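Local atomic coordinates of probable tagatose 6-phosphate kinase (Sinorhizobium meliloti, PDB entry 3TXV), a protein that probably acts in carbohydrate metabolism, tentatively as a tagatose-6-phosphate kinase, and belongs to the GatZ/KbaZ-like family of tagatose-1,6-bisphosphate aldolase subunits. Residues 372-377 / 405-410; 307-312 / 384-389; 130-135 / 153-158. One frame throughout, in Å; residues are numbered along the deposited sequence.

Contact 1 (372-377 / 405-410); sequences ELMSLL and PQAKPL
In the helical region that follows the eight-stranded barrel, Met374, near the C-terminal end of helix 364-376, and Leu377, in the turn that follows, meet Ala407 and Lys408 in the first turn of helix 407-424. Met374, modelled as selenomethionine, leaves its own helix at a slant, and the bends at chi2 (-49°) and chi3 (-93°) carry its tip across. Its methyl group therefore arrives end-on at the other backbone, with Met374 CE 3.5 Å from Lys408 CA and 3.9 Å from Ala407 C. The same methyl lies beside the root of the lysine side chain, Met374 CE to Lys408 CB being 3.7 Å, while Met374 SE rests 4.2 Å from Ala407 CB. Gln406 is the N-cap of helix 407-424, and Ala407 follows it with its methyl directed at the neighbouring segment. The small Ala407 leaves the two chains close at this point, its CA 6.3 Å from that of Leu377. Leu377 meets this methyl along its own stem, Leu377 CB standing 3.9 Å and its CD1 4.0 Å from Ala407 CB. No hydrogen bond crosses the contact. Beyond its first carbons Lys408 turns away, and its NZ forms a salt bridge with Glu35, on helix 31-43. From helix 290-310, Leu303 packs on Ala407 and Leu300 on Met374.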
ATOM      1  N   GLU A 372     -21.821   0.963  13.519  1.00 47.46           N
ATOM      2  CA  GLU A 372     -22.608   0.596  14.679  1.00 47.85           C
ATOM      3  C   GLU A 372     -21.667   0.549  15.901  1.00 48.27           C
ATOM      4  O   GLU A 372     -21.997   1.054  16.982  1.00 48.37           O
ATOM      5  CB  GLU A 372     -23.324  -0.741  14.446  1.00 47.47           C
ATOM      6  CG  GLU A 372     -24.404  -1.065  15.467  1.00 48.54           C
ATOM      7  CD  GLU A 372     -25.303  -2.243  15.051  1.00 51.97           C
ATOM      8  OE1 GLU A 372     -24.808  -3.377  14.885  1.00 53.65           O
ATOM      9  OE2 GLU A 372     -26.527  -2.046  14.897  1.00 54.36           O
ATOM     10  N   LEU A 373     -20.479  -0.027  15.689  1.00 48.23           N
ATOM     11  CA  LEU A 373     -19.535  -0.320  16.748  1.00 47.78           C
ATOM     12  C   LEU A 373     -18.814   0.917  17.187  1.00 48.26           C
ATOM     13  O   LEU A 373     -18.621   1.109  18.380  1.00 48.94           O
ATOM     14  CB  LEU A 373     -18.524  -1.370  16.287  1.00 47.47           C
ATOM     15  CG  LEU A 373     -17.214  -1.568  17.058  1.00 47.03           C
ATOM     16  CD1 LEU A 373     -17.456  -2.041  18.483  1.00 47.08           C
ATOM     17  CD2 LEU A 373     -16.292  -2.531  16.319  1.00 44.64           C
HETATM   18  N   MSE A 374     -18.402   1.746  16.232  1.00 48.35           N
HETATM   19  CA  MSE A 374     -17.718   3.000  16.542  1.00 48.86           C
HETATM   20  C   MSE A 374     -18.599   3.973  17.313  1.00 48.71           C
HETATM   21  O   MSE A 374     -18.099   4.728  18.160  1.00 49.15           O
HETATM   22  CB  MSE A 374     -17.184   3.685  15.280  1.00 48.99           C
HETATM   23  CG  MSE A 374     -15.990   2.972  14.686  1.00 50.08           C
HETATM   24 SE   MSE A 374     -14.684   2.599  16.065  0.80 54.36          SE
HETATM   25  CE  MSE A 374     -13.660   4.185  15.802  1.00 50.18           C
ATOM     26  N   SER A 375     -19.895   3.947  17.017  1.00 47.92           N
ATOM     27  CA  SER A 375     -20.802   4.930  17.544  1.00 47.61           C
ATOM     28  C   SER A 375     -21.362   4.419  18.868  1.00 47.36           C
ATOM     29  O   SER A 375     -21.776   5.192  19.737  1.00 47.61           O
ATOM     30  CB  SER A 375     -21.910   5.230  16.532  1.00 47.65           C
ATOM     31  OG  SER A 375     -22.980   4.308  16.654  1.00 47.95           O
ATOM     32  N   LEU A 376     -21.372   3.105  19.024  1.00 46.59           N
ATOM     33  CA  LEU A 376     -21.740   2.525  20.294  1.00 45.59           C
ATOM     34  C   LEU A 376     -20.643   2.767  21.335  1.00 46.09           C
ATOM     35  O   LEU A 376     -20.911   2.667  22.540  1.00 46.44           O
ATOM     36  CB  LEU A 376     -21.989   1.049  20.128  1.00 45.20           C
ATOM     37  CG  LEU A 376     -22.192   0.229  21.381  1.00 43.57           C
ATOM     38  CD1 LEU A 376     -23.476   0.696  21.987  1.00 44.40           C
ATOM     39  CD2 LEU A 376     -22.266  -1.228  21.009  1.00 40.40           C
ATOM     40  N   LEU A 377     -19.426   3.111  20.894  1.00 45.76           N
ATOM     41  CA  LEU A 377     -18.348   3.428  21.846  1.00 45.63           C
ATOM     42  C   LEU A 377     -17.989   4.926  21.914  1.00 46.29           C
ATOM     43  O   LEU A 377     -17.068   5.325  22.628  1.00 45.73           O
ATOM     44  CB  LEU A 377     -17.118   2.553  21.584  1.00 45.14           C
ATOM     45  CG  LEU A 377     -17.282   1.027  21.735  1.00 43.82           C
ATOM     46  CD1 LEU A 377     -16.058   0.295  21.206  1.00 43.62           C
ATOM     47  CD2 LEU A 377     -17.564   0.580  23.144  1.00 39.43           C
ATOM     48  N   PRO A 405      -8.064   6.799  25.860  1.00 43.42           N
ATOM     49  CA  PRO A 405      -8.778   5.549  25.872  1.00 42.93           C
ATOM     50  C   PRO A 405     -10.153   5.644  25.319  1.00 42.57           C
ATOM     51  O   PRO A 405     -11.064   5.305  26.004  1.00 42.34           O
ATOM     52  CB  PRO A 405      -8.936   5.302  27.344  1.00 42.96           C
ATOM     53  CG  PRO A 405      -8.663   6.507  27.951  1.00 43.09           C
ATOM     54  CD  PRO A 405      -7.622   7.112  27.198  1.00 43.82           C
ATOM     55  N   GLN A 406     -10.280   6.017  24.063  1.00 42.46           N
ATOM     56  CA  GLN A 406     -11.549   6.070  23.382  1.00 42.80           C
ATOM     57  C   GLN A 406     -11.356   5.329  22.076  1.00 41.93           C
ATOM     58  O   GLN A 406     -10.261   5.197  21.621  1.00 41.30           O
ATOM     59  CB  GLN A 406     -11.993   7.503  23.208  1.00 20.00           C
ATOM     60  CG  GLN A 406     -11.955   8.283  24.487  1.00 20.00           C
ATOM     61  CD  GLN A 406     -12.951   9.413  24.542  1.00 20.00           C
ATOM     62  OE1 GLN A 406     -12.970  10.280  23.690  1.00 20.00           O
ATOM     63  NE2 GLN A 406     -13.750   9.431  25.568  1.00 20.00           N
ATOM     64  N   ALA A 407     -12.406   4.808  21.482  1.00 41.40           N
ATOM     65  CA  ALA A 407     -12.262   3.861  20.393  1.00 41.39           C
ATOM     66  C   ALA A 407     -11.533   4.293  19.123  1.00 41.40           C
ATOM     67  O   ALA A 407     -10.729   3.563  18.622  1.00 41.56           O
ATOM     68  CB  ALA A 407     -13.611   3.305  20.055  1.00 40.92           C
ATOM     69  N   LYS A 408     -11.801   5.468  18.611  1.00 41.46           N
ATOM     70  CA  LYS A 408     -11.107   5.994  17.412  1.00 41.00           C
ATOM     71  C   LYS A 408      -9.645   6.327  17.708  1.00 40.75           C
ATOM     72  O   LYS A 408      -8.755   6.002  16.902  1.00 41.53           O
ATOM     73  CB  LYS A 408     -11.858   7.223  16.877  1.00 41.19           C
ATOM     74  CG  LYS A 408     -11.627   7.624  15.430  1.00 42.35           C
ATOM     75  CD  LYS A 408     -10.795   8.902  15.359  1.00 45.37           C
ATOM     76  CE  LYS A 408     -11.427   9.953  14.406  1.00 47.01           C
ATOM     77  NZ  LYS A 408     -11.193   9.687  12.954  1.00 46.74           N
ATOM     78  N   PRO A 409      -9.377   6.985  18.854  1.00 39.85           N
ATOM     79  CA  PRO A 409      -7.970   7.117  19.197  1.00 39.15           C
ATOM     80  C   PRO A 409      -7.264   5.769  19.352  1.00 38.25           C
ATOM     81  O   PRO A 409      -6.093   5.651  19.008  1.00 37.99           O
ATOM     82  CB  PRO A 409      -8.015   7.874  20.532  1.00 39.50           C
ATOM     83  CG  PRO A 409      -9.184   8.783  20.368  1.00 39.66           C
ATOM     84  CD  PRO A 409     -10.208   7.937  19.626  1.00 40.16           C
ATOM     85  N   LEU A 410      -7.959   4.757  19.850  1.00 36.93           N
ATOM     86  CA  LEU A 410      -7.325   3.457  19.973  1.00 35.56           C
ATOM     87  C   LEU A 410      -7.109   2.784  18.607  1.00 35.04           C
ATOM     88  O   LEU A 410      -6.122   2.045  18.403  1.00 35.20           O
ATOM     89  CB  LEU A 410      -8.069   2.572  20.968  1.00 35.29           C
ATOM     90  CG  LEU A 410      -7.983   3.019  22.441  1.00 34.25           C
ATOM     91  CD1 LEU A 410      -9.052   2.352  23.267  1.00 33.16           C
ATOM     92  CD2 LEU A 410      -6.593   2.770  23.057  1.00 33.97           C
TER

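Contact 2 (307-312 / 384-389); sequences AAFLFP and ETLISQ
Leu386 projects its CB from helix 384-390 toward Phe309 and Leu310, at the C-terminal end of helix 290-310. At CG the chain, placed beside the backbone N with chi1 at -86°, divides, and the CD2 branch makes all the close approaches. This methyl, Leu386 CD2, sits at the end of Leu310, 3.8 Å from Leu310 CD1 and 3.9 Å from Leu310 CD2, so it faces both branches of the fork. On its other neighbour it comes obliquely to the aromatic ring, Leu386 CD2 lying 4.1 Å from Phe309 CD2, with the two side chains at about a right angle. A helix-helix contact can thus hang on one residue: the nearest CA atoms, those of Phe309 and Leu386, are 9.6 Å apart, and the junction is wholly apolar, without a hydrogen bond across it. Helix 290-310, which follows the last strand of the barrel, is ending here, and Phe311 is the first residue to leave helical geometry. Its ring lies under Leu310, whose CB stands 3.5 Å above the ring centre, and also packs on Leu376 of helix 364-376. Phe309 and Leu386 touch crystal neighbours as well.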
ATOM      1  N   ALA A 307     -16.804  -4.084  23.218  1.00 33.71           N
ATOM      2  CA  ALA A 307     -18.192  -3.703  23.081  1.00 34.90           C
ATOM      3  C   ALA A 307     -19.118  -4.890  23.392  1.00 35.33           C
ATOM      4  O   ALA A 307     -20.217  -4.717  23.909  1.00 35.63           O
ATOM      5  CB  ALA A 307     -18.458  -3.166  21.661  1.00 34.83           C
ATOM      6  N   ALA A 308     -18.684  -6.098  23.066  1.00 35.55           N
ATOM      7  CA  ALA A 308     -19.574  -7.241  23.216  1.00 35.60           C
ATOM      8  C   ALA A 308     -19.691  -7.601  24.695  1.00 35.85           C
ATOM      9  O   ALA A 308     -20.684  -8.204  25.130  1.00 35.49           O
ATOM     10  CB  ALA A 308     -19.086  -8.410  22.397  1.00 35.21           C
ATOM     11  N   PHE A 309     -18.670  -7.189  25.455  1.00 36.31           N
ATOM     12  CA  PHE A 309     -18.589  -7.418  26.894  1.00 35.61           C
ATOM     13  C   PHE A 309     -19.346  -6.292  27.599  1.00 36.07           C
ATOM     14  O   PHE A 309     -20.330  -6.546  28.247  1.00 36.34           O
ATOM     15  CB  PHE A 309     -17.127  -7.543  27.358  1.00 34.49           C
ATOM     16  CG  PHE A 309     -16.965  -7.528  28.858  1.00 33.79           C
ATOM     17  CD1 PHE A 309     -17.226  -8.673  29.619  1.00 34.08           C
ATOM     18  CD2 PHE A 309     -16.574  -6.358  29.528  1.00 30.55           C
ATOM     19  CE1 PHE A 309     -17.086  -8.648  31.025  1.00 31.87           C
ATOM     20  CE2 PHE A 309     -16.449  -6.320  30.908  1.00 28.82           C
ATOM     21  CZ  PHE A 309     -16.706  -7.459  31.660  1.00 30.65           C
ATOM     22  N   LEU A 310     -18.909  -5.052  27.445  1.00 36.78           N
ATOM     23  CA  LEU A 310     -19.540  -3.948  28.112  1.00 37.49           C
ATOM     24  C   LEU A 310     -21.032  -3.952  27.845  1.00 38.98           C
ATOM     25  O   LEU A 310     -21.845  -3.824  28.775  1.00 39.42           O
ATOM     26  CB  LEU A 310     -18.990  -2.662  27.550  1.00 37.43           C
ATOM     27  CG  LEU A 310     -17.958  -1.789  28.249  1.00 37.36           C
ATOM     28  CD1 LEU A 310     -17.477  -2.312  29.585  1.00 35.66           C
ATOM     29  CD2 LEU A 310     -16.835  -1.548  27.299  1.00 37.37           C
ATOM     30  N   PHE A 311     -21.392  -4.118  26.572  1.00 40.17           N
ATOM     31  CA  PHE A 311     -22.774  -3.895  26.107  1.00 40.99           C
ATOM     32  C   PHE A 311     -23.400  -5.022  25.349  1.00 41.30           C
ATOM     33  O   PHE A 311     -23.884  -4.796  24.257  1.00 41.32           O
ATOM     34  CB  PHE A 311     -22.807  -2.689  25.179  1.00 40.78           C
ATOM     35  CG  PHE A 311     -22.181  -1.510  25.763  1.00 41.69           C
ATOM     36  CD1 PHE A 311     -22.675  -0.981  26.955  1.00 40.09           C
ATOM     37  CD2 PHE A 311     -21.077  -0.932  25.158  1.00 41.76           C
ATOM     38  CE1 PHE A 311     -22.069   0.114  27.523  1.00 42.70           C
ATOM     39  CE2 PHE A 311     -20.457   0.183  25.740  1.00 42.50           C
ATOM     40  CZ  PHE A 311     -20.949   0.699  26.924  1.00 42.22           C
ATOM     41  N   PRO A 312     -23.457  -6.211  25.936  1.00 42.21           N
ATOM     42  CA  PRO A 312     -23.800  -7.381  25.103  1.00 43.57           C
ATOM     43  C   PRO A 312     -25.162  -7.284  24.409  1.00 44.87           C
ATOM     44  O   PRO A 312     -25.416  -8.023  23.461  1.00 45.33           O
ATOM     45  CB  PRO A 312     -23.814  -8.559  26.092  1.00 43.23           C
ATOM     46  CG  PRO A 312     -23.555  -7.957  27.471  1.00 42.63           C
ATOM     47  CD  PRO A 312     -23.586  -6.463  27.376  1.00 41.91           C
ATOM     48  N   GLU A 384      -8.708   1.083  31.296  1.00 36.77           N
ATOM     49  CA  GLU A 384      -7.360   0.601  30.928  1.00 37.67           C
ATOM     50  C   GLU A 384      -7.242  -0.926  30.950  1.00 37.34           C
ATOM     51  O   GLU A 384      -6.445  -1.525  30.220  1.00 37.27           O
ATOM     52  CB  GLU A 384      -6.309   1.092  31.905  1.00 37.99           C
ATOM     53  CG  GLU A 384      -6.451   2.498  32.426  1.00 43.08           C
ATOM     54  CD  GLU A 384      -5.265   2.912  33.305  1.00 46.90           C
ATOM     55  OE1 GLU A 384      -4.908   4.115  33.257  1.00 50.56           O
ATOM     56  OE2 GLU A 384      -4.701   2.047  34.029  1.00 45.53           O
ATOM     57  N   THR A 385      -8.017  -1.534  31.832  1.00 36.80           N
ATOM     58  CA  THR A 385      -7.908  -2.933  32.117  1.00 36.11           C
ATOM     59  C   THR A 385      -8.491  -3.739  30.972  1.00 35.78           C
ATOM     60  O   THR A 385      -8.073  -4.890  30.752  1.00 36.56           O
ATOM     61  CB  THR A 385      -8.676  -3.271  33.397  1.00 36.21           C
ATOM     62  OG1 THR A 385     -10.016  -2.767  33.293  1.00 37.04           O
ATOM     63  CG2 THR A 385      -8.025  -2.642  34.577  1.00 35.74           C
ATOM     64  N   LEU A 386      -9.475  -3.172  30.269  1.00 33.92           N
ATOM     65  CA  LEU A 386     -10.007  -3.841  29.083  1.00 32.60           C
ATOM     66  C   LEU A 386      -9.041  -3.651  27.938  1.00 31.19           C
ATOM     67  O   LEU A 386      -8.856  -4.528  27.106  1.00 30.00           O
ATOM     68  CB  LEU A 386     -11.389  -3.296  28.715  1.00 33.09           C
ATOM     69  CG  LEU A 386     -12.550  -3.985  29.446  1.00 34.19           C
ATOM     70  CD1 LEU A 386     -12.359  -3.827  30.924  1.00 36.79           C
ATOM     71  CD2 LEU A 386     -13.842  -3.345  29.073  1.00 34.55           C
ATOM     72  N   ILE A 387      -8.428  -2.469  27.935  1.00 30.37           N
ATOM     73  CA  ILE A 387      -7.459  -2.055  26.959  1.00 29.03           C
ATOM     74  C   ILE A 387      -6.276  -3.008  27.104  1.00 29.61           C
ATOM     75  O   ILE A 387      -5.772  -3.532  26.110  1.00 30.27           O
ATOM     76  CB  ILE A 387      -7.096  -0.581  27.164  1.00 27.86           C
ATOM     77  CG1 ILE A 387      -8.234   0.308  26.663  1.00 27.97           C
ATOM     78  CG2 ILE A 387      -5.860  -0.203  26.387  1.00 28.97           C
ATOM     79  CD1 ILE A 387      -8.125   1.862  26.995  1.00 22.70           C
ATOM     80  N   SER A 388      -5.873  -3.299  28.337  1.00 29.49           N
ATOM     81  CA  SER A 388      -4.737  -4.192  28.573  1.00 29.20           C
ATOM     82  C   SER A 388      -4.945  -5.610  28.049  1.00 29.05           C
ATOM     83  O   SER A 388      -4.005  -6.268  27.614  1.00 29.36           O
ATOM     84  CB  SER A 388      -4.404  -4.242  30.049  1.00 29.23           C
ATOM     85  OG  SER A 388      -3.325  -5.107  30.248  1.00 29.24           O
ATOM     86  N   GLN A 389      -6.185  -6.054  28.087  1.00 29.02           N
ATOM     87  CA  GLN A 389      -6.594  -7.388  27.671  1.00 28.85           C
ATOM     88  C   GLN A 389      -6.706  -7.480  26.165  1.00 29.43           C
ATOM     89  O   GLN A 389      -6.355  -8.490  25.574  1.00 30.61           O
ATOM     90  CB  GLN A 389      -7.976  -7.703  28.262  1.00 28.01           C
ATOM     91  CG  GLN A 389      -8.592  -8.972  27.798  1.00 26.41           C
ATOM     92  CD  GLN A 389      -7.846 -10.180  28.291  1.00 25.13           C
ATOM     93  OE1 GLN A 389      -7.883 -10.490  29.478  1.00 26.41           O
ATOM     94  NE2 GLN A 389      -7.176 -10.886  27.383  1.00 22.50           N
TER

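Contact 3 (130-135 / 153-158); sequences LDTSMG and ARLAAV
Leu130 and Leu155 share the same side-chain shape, CG beside the backbone N and chi2 near 170°, and this lets Leu130 cross the stem of Leu155 obliquely while the tip of Leu155 reaches on to Thr132. Leu130 uses its two methyls separately: Leu130 CD2 lies 3.8 Å from Leu155 CB, and Leu130 CD1 settles 4.1 Å from Ala156 CB. Two residues on, Thr132 runs alongside Leu155 in the opposite sense, Thr132 CG2 being 4.0 Å from Leu155 CD1. The methyl thus faces the helix, while Thr132 OG1 is hydrogen-bonded to the carbonyl oxygen of Thr148. Between Leu130 and Thr132, Asp131 points its CB away from the helix. Its OD1 receives the hydroxyl of Ser133 on the syn lone pair, Ser133 OG to Asp131 OD1 being 2.7 Å. OD2 is hydrogen-bonded to Thr177 and to His95, a residue of a possible metal site that is empty here. These polar loop groups gather at the C-terminal end of the barrel strands, where beta/alpha barrels carry their active sites. Leu130 ends the fourth strand, 127-130, and packs outward on helix 145-161, which lies between helix 106-121, touching Leu155 through Ala113 and Ile117, and helix 197-214, whose Phe211 meets Ala156.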
ATOM      1  N   LEU A 130       5.944   2.790 -13.442  1.00 41.59           N
ATOM      2  CA  LEU A 130       5.613   2.311 -14.760  1.00 42.69           C
ATOM      3  C   LEU A 130       5.988   0.849 -14.882  1.00 43.78           C
ATOM      4  O   LEU A 130       7.164   0.490 -15.096  1.00 43.64           O
ATOM      5  CB  LEU A 130       6.333   3.139 -15.821  1.00 42.57           C
ATOM      6  CG  LEU A 130       5.977   4.620 -15.910  1.00 41.98           C
ATOM      7  CD1 LEU A 130       6.912   5.316 -16.871  1.00 40.56           C
ATOM      8  CD2 LEU A 130       4.515   4.824 -16.297  1.00 39.73           C
ATOM      9  N   ASP A 131       4.975   0.007 -14.742  1.00 44.90           N
ATOM     10  CA  ASP A 131       5.171  -1.415 -14.833  1.00 46.31           C
ATOM     11  C   ASP A 131       4.426  -1.939 -16.031  1.00 46.35           C
ATOM     12  O   ASP A 131       3.201  -2.058 -15.991  1.00 47.11           O
ATOM     13  CB  ASP A 131       4.664  -2.093 -13.566  1.00 47.23           C
ATOM     14  CG  ASP A 131       5.014  -3.575 -13.522  1.00 49.82           C
ATOM     15  OD1 ASP A 131       5.780  -4.031 -14.419  1.00 52.67           O
ATOM     16  OD2 ASP A 131       4.520  -4.271 -12.592  1.00 51.76           O
ATOM     17  N   THR A 132       5.175  -2.264 -17.076  1.00 46.38           N
ATOM     18  CA  THR A 132       4.637  -2.702 -18.356  1.00 46.52           C
ATOM     19  C   THR A 132       5.069  -4.132 -18.689  1.00 47.45           C
ATOM     20  O   THR A 132       5.062  -4.545 -19.844  1.00 47.48           O
ATOM     21  CB  THR A 132       5.185  -1.809 -19.457  1.00 46.15           C
ATOM     22  OG1 THR A 132       6.519  -1.412 -19.108  1.00 45.67           O
ATOM     23  CG2 THR A 132       4.331  -0.581 -19.624  1.00 45.66           C
ATOM     24  N   SER A 133       5.438  -4.892 -17.674  1.00 48.70           N
ATOM     25  CA  SER A 133       6.175  -6.130 -17.896  1.00 49.99           C
ATOM     26  C   SER A 133       5.284  -7.331 -18.165  1.00 50.74           C
ATOM     27  O   SER A 133       5.763  -8.386 -18.607  1.00 50.80           O
ATOM     28  CB  SER A 133       7.080  -6.411 -16.698  1.00 50.18           C
ATOM     29  OG  SER A 133       6.335  -6.407 -15.492  1.00 49.92           O
HETATM   30  N   MSE A 134       3.994  -7.177 -17.889  1.00 51.58           N
HETATM   31  CA  MSE A 134       3.054  -8.284 -18.044  1.00 52.41           C
HETATM   32  C   MSE A 134       2.549  -8.409 -19.474  1.00 53.36           C
HETATM   33  O   MSE A 134       2.353  -7.419 -20.159  1.00 53.54           O
HETATM   34  CB  MSE A 134       1.911  -8.204 -17.023  1.00 51.73           C
HETATM   35  CG  MSE A 134       0.924  -7.060 -17.215  1.00 52.83           C
HETATM   36 SE   MSE A 134       1.667  -5.263 -16.997  1.00 52.80          SE
HETATM   37  CE  MSE A 134       2.168  -5.360 -15.126  1.00 51.52           C
ATOM     38  N   GLY A 135       2.356  -9.627 -19.920  1.00 54.98           N
ATOM     39  CA  GLY A 135       1.828  -9.878 -21.228  1.00 56.37           C
ATOM     40  C   GLY A 135       0.364  -9.542 -21.286  1.00 57.94           C
ATOM     41  O   GLY A 135      -0.335  -9.563 -20.299  1.00 57.56           O
ATOM     42  N   ALA A 153       8.316   3.441 -21.798  1.00 40.56           N
ATOM     43  CA  ALA A 153       8.640   4.702 -22.463  1.00 41.33           C
ATOM     44  C   ALA A 153       7.447   5.398 -23.123  1.00 41.44           C
ATOM     45  O   ALA A 153       7.350   6.627 -23.066  1.00 41.43           O
ATOM     46  CB  ALA A 153       9.730   4.502 -23.483  1.00 41.60           C
ATOM     47  N   ARG A 154       6.549   4.644 -23.742  1.00 41.22           N
ATOM     48  CA  ARG A 154       5.414   5.300 -24.299  1.00 41.75           C
ATOM     49  C   ARG A 154       4.680   6.008 -23.186  1.00 41.60           C
ATOM     50  O   ARG A 154       4.296   7.164 -23.344  1.00 41.35           O
ATOM     51  CB  ARG A 154       4.467   4.408 -25.117  1.00 41.79           C
ATOM     52  CG  ARG A 154       3.473   5.316 -25.847  1.00 44.97           C
ATOM     53  CD  ARG A 154       2.511   4.655 -26.756  1.00 51.70           C
ATOM     54  NE  ARG A 154       2.937   4.715 -28.163  1.00 56.34           N
ATOM     55  CZ  ARG A 154       2.182   4.339 -29.198  1.00 56.43           C
ATOM     56  NH1 ARG A 154       0.930   3.898 -29.011  1.00 57.57           N
ATOM     57  NH2 ARG A 154       2.672   4.416 -30.420  1.00 54.71           N
ATOM     58  N   LEU A 155       4.483   5.335 -22.055  1.00 42.03           N
ATOM     59  CA  LEU A 155       3.682   5.936 -20.985  1.00 42.01           C
ATOM     60  C   LEU A 155       4.384   7.155 -20.370  1.00 42.69           C
ATOM     61  O   LEU A 155       3.739   8.146 -20.019  1.00 42.78           O
ATOM     62  CB  LEU A 155       3.320   4.910 -19.940  1.00 41.42           C
ATOM     63  CG  LEU A 155       2.245   3.946 -20.400  1.00 41.50           C
ATOM     64  CD1 LEU A 155       2.087   2.783 -19.436  1.00 40.66           C
ATOM     65  CD2 LEU A 155       0.917   4.663 -20.595  1.00 43.16           C
ATOM     66  N   ALA A 156       5.706   7.084 -20.276  1.00 43.03           N
ATOM     67  CA  ALA A 156       6.496   8.215 -19.877  1.00 44.05           C
ATOM     68  C   ALA A 156       6.184   9.449 -20.753  1.00 45.34           C
ATOM     69  O   ALA A 156       5.970  10.557 -20.247  1.00 45.97           O
ATOM     70  CB  ALA A 156       7.929   7.851 -19.969  1.00 43.45           C
ATOM     71  N   ALA A 157       6.132   9.241 -22.063  1.00 46.10           N
ATOM     72  CA  ALA A 157       6.014  10.323 -23.026  1.00 46.54           C
ATOM     73  C   ALA A 157       4.604  10.808 -23.167  1.00 47.43           C
ATOM     74  O   ALA A 157       4.374  11.845 -23.772  1.00 48.56           O
ATOM     75  CB  ALA A 157       6.517   9.881 -24.363  1.00 46.44           C
ATOM     76  N   VAL A 158       3.643  10.061 -22.642  1.00 48.22           N
ATOM     77  CA  VAL A 158       2.262  10.508 -22.675  1.00 48.35           C
ATOM     78  C   VAL A 158       2.105  11.286 -21.405  1.00 49.47           C
ATOM     79  O   VAL A 158       1.344  12.258 -21.346  1.00 50.17           O
ATOM     80  CB  VAL A 158       1.282   9.342 -22.755  1.00 47.83           C
ATOM     81  CG1 VAL A 158      -0.152   9.821 -22.615  1.00 47.78           C
ATOM     82  CG2 VAL A 158       1.457   8.607 -24.088  1.00 47.00           C
TER

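How the contacts relate
Contact 3 comes first along the chain and belongs to the barrel itself, joining its fourth strand and the following loop to helix 145-161. Contacts 1 and 2 lie on the opposite side of the chain's centre, with centres 44 and 51 Å from that of contact 3, among helices that follow the last barrel strand. These two are 11 Å apart between centres, and their segments alternate in sequence: 307-312, 372-377, 384-389, 405-410. They also touch, Leu373 packing on Ala307 and both Pro405 and Leu410 on Ile387. Together they tie helix 290-310, which follows the eighth strand, to the C-terminal helices as one apolar cluster.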